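Local atomic coordinates of uncharacterized protein Rv3272 (Mycobacterium tuberculosis, PDB entry 5YX6), a protein that probably acts as a family III CoA transferase in fatty acid metabolism, binding fatty acyl-CoAs of varying chain length, palmitoyl-CoA most tightly. Residues V22-A27 / D175-H180. Numbering follows the deposited sequence.
Sequences VAGPLA and DNASGH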
loop_
_atom_site.group_PDB
_atom_site.type_symbol
_atom_site.label_atom_id
_atom_site.label_comp_id
_atom_site.label_asym_id
_atom_site.label_seq_id
_atom_site.Cartn_x
_atom_site.Cartn_y
_atom_site.Cartn_z
ATOM N N VAL A 22 -8.757 -5.217 10.150
ATOM C CA VAL A 22 -8.697 -4.166 9.110
ATOM C C VAL A 22 -8.362 -4.621 7.678
ATOM O O VAL A 22 -9.099 -4.281 6.754
ATOM C CB VAL A 22 -7.696 -3.044 9.513
ATOM C CG1 VAL A 22 -7.511 -2.029 8.372
ATOM C CG2 VAL A 22 -8.176 -2.338 10.779
ATOM N N ALA A 23 -7.276 -5.367 7.487
ATOM C CA ALA A 23 -6.798 -5.719 6.139
ATOM C C ALA A 23 -7.843 -6.468 5.289
ATOM O O ALA A 23 -8.232 -6.005 4.207
ATOM C CB ALA A 23 -5.534 -6.532 6.235
ATOM N N GLY A 24 -8.273 -7.633 5.764
ATOM C CA GLY A 24 -9.288 -8.409 5.074
ATOM C C GLY A 24 -10.597 -7.669 4.852
ATOM O O GLY A 24 -11.167 -7.728 3.759
ATOM N N PRO A 25 -11.108 -6.994 5.891
ATOM C CA PRO A 25 -12.338 -6.224 5.664
ATOM C C PRO A 25 -12.202 -5.066 4.663
ATOM O O PRO A 25 -13.204 -4.737 4.031
ATOM C CB PRO A 25 -12.673 -5.698 7.063
ATOM C CG PRO A 25 -12.121 -6.746 7.975
ATOM C CD PRO A 25 -10.837 -7.180 7.329
ATOM N N LEU A 26 -11.029 -4.444 4.542
ATOM C CA LEU A 26 -10.840 -3.392 3.540
ATOM C C LEU A 26 -10.996 -3.965 2.144
ATOM O O LEU A 26 -11.651 -3.367 1.297
ATOM C CB LEU A 26 -9.472 -2.716 3.686
ATOM C CG LEU A 26 -9.078 -1.677 2.627
ATOM C CD1 LEU A 26 -10.059 -0.516 2.583
ATOM C CD2 LEU A 26 -7.677 -1.155 2.904
ATOM N N ALA A 27 -10.394 -5.130 1.914
ATOM C CA ALA A 27 -10.555 -5.849 0.655
ATOM C C ALA A 27 -12.036 -6.095 0.402
ATOM O O ALA A 27 -12.521 -5.907 -0.704
ATOM C CB ALA A 27 -9.788 -7.161 0.676
ATOM N N ASP A 175 -1.514 -3.074 6.987
ATOM C CA ASP A 175 -2.919 -3.460 6.907
ATOM C C ASP A 175 -3.600 -2.927 5.653
ATOM O O ASP A 175 -4.178 -3.681 4.883
ATOM C CB ASP A 175 -3.691 -2.950 8.127
ATOM C CG ASP A 175 -3.538 -3.845 9.336
ATOM O OD1 ASP A 175 -2.971 -4.944 9.192
ATOM O OD2 ASP A 175 -4.011 -3.457 10.429
ATOM N N ASN A 176 -3.537 -1.616 5.455
ATOM C CA ASN A 176 -4.290 -1.006 4.380
ATOM C C ASN A 176 -3.713 -1.381 3.023
ATOM O O ASN A 176 -4.469 -1.668 2.090
ATOM C CB ASN A 176 -4.354 0.507 4.576
ATOM C CG ASN A 176 -5.176 0.891 5.814
ATOM O OD1 ASN A 176 -6.284 0.389 6.026
ATOM N ND2 ASN A 176 -4.626 1.772 6.640
ATOM N N ALA A 177 -2.392 -1.455 2.919
ATOM C CA ALA A 177 -1.776 -1.938 1.683
ATOM C C ALA A 177 -2.135 -3.397 1.415
ATOM O O ALA A 177 -2.388 -3.776 0.269
ATOM C CB ALA A 177 -0.258 -1.768 1.726
ATOM N N SER A 178 -2.174 -4.217 2.465
ATOM C CA SER A 178 -2.494 -5.635 2.292
ATOM C C SER A 178 -3.916 -5.819 1.796
ATOM O O SER A 178 -4.177 -6.676 0.965
ATOM C CB SER A 178 -2.302 -6.411 3.596
ATOM O OG SER A 178 -0.927 -6.517 3.919
ATOM N N GLY A 179 -4.833 -5.006 2.303
ATOM C CA GLY A 179 -6.206 -5.017 1.835
ATOM C C GLY A 179 -6.345 -4.782 0.343
ATOM O O GLY A 179 -7.098 -5.479 -0.333
ATOM N N HIS A 180 -5.617 -3.803 -0.181
ATOM C CA HIS A 180 -5.693 -3.504 -1.608
ATOM C C HIS A 180 -5.061 -4.594 -2.469
ATOM O O HIS A 180 -5.530 -4.845 -3.582
ATOM C CB HIS A 180 -5.053 -2.138 -1.899
ATOM C CG HIS A 180 -5.900 -0.991 -1.442
ATOM N ND1 HIS A 180 -7.122 -0.703 -2.005
ATOM C CD2 HIS A 180 -5.743 -0.118 -0.417
ATOM C CE1 HIS A 180 -7.665 0.325 -1.377
ATOM N NE2 HIS A 180 -6.853 0.692 -0.404
#
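Leu26, Ala23 and Gly179 bring the first turn of helix 23-33, which follows strand 14-17 of the parallel sheet in the large Rossmann-fold domain, against helix 173-196, the short segment axes 7.3 Å apart and inclined at 41°. Gly179 presents bare backbone: its CA lies 3.3 Å from Ala23 O, and the CA atoms of Ala23 and Gly179 are 4.4 Å apart. Within its own helix Ala23 O accepts the N-H of Ala27. One turn earlier, the methyl of Ala23 sits over the backbone of Asp175, CB 3.4 Å from Asp175 O, and Ala23 CA makes a CA-H...O contact with the same oxygen. Leu26 reaches across with a single branch. With CG anti to the backbone N (chi1 175°), CD2 comes 3.3 Å from Asn176 O and meets the His180 ring obliquely, 3.9 Å from NE2. Just before the helix, Val22 sets CG1 3.6 Å from Asn176 OD1, while its CB faces the carboxylate of Asp175, the inferred nucleophile. Asp175 N is hydrogen-bonded to Asp146. The His180 side of the contact adjoins the second subunit, where His180 ND1 is hydrogen-bonded to Gln184 and Asn176 ND2 more weakly to Leu213 O. No hydrogen bond joins the two segments; the contact rests on close van der Waals fit between small residues, one leucine methyl and backbone oxygens, right beside the carboxylate of the inferred nucleophile.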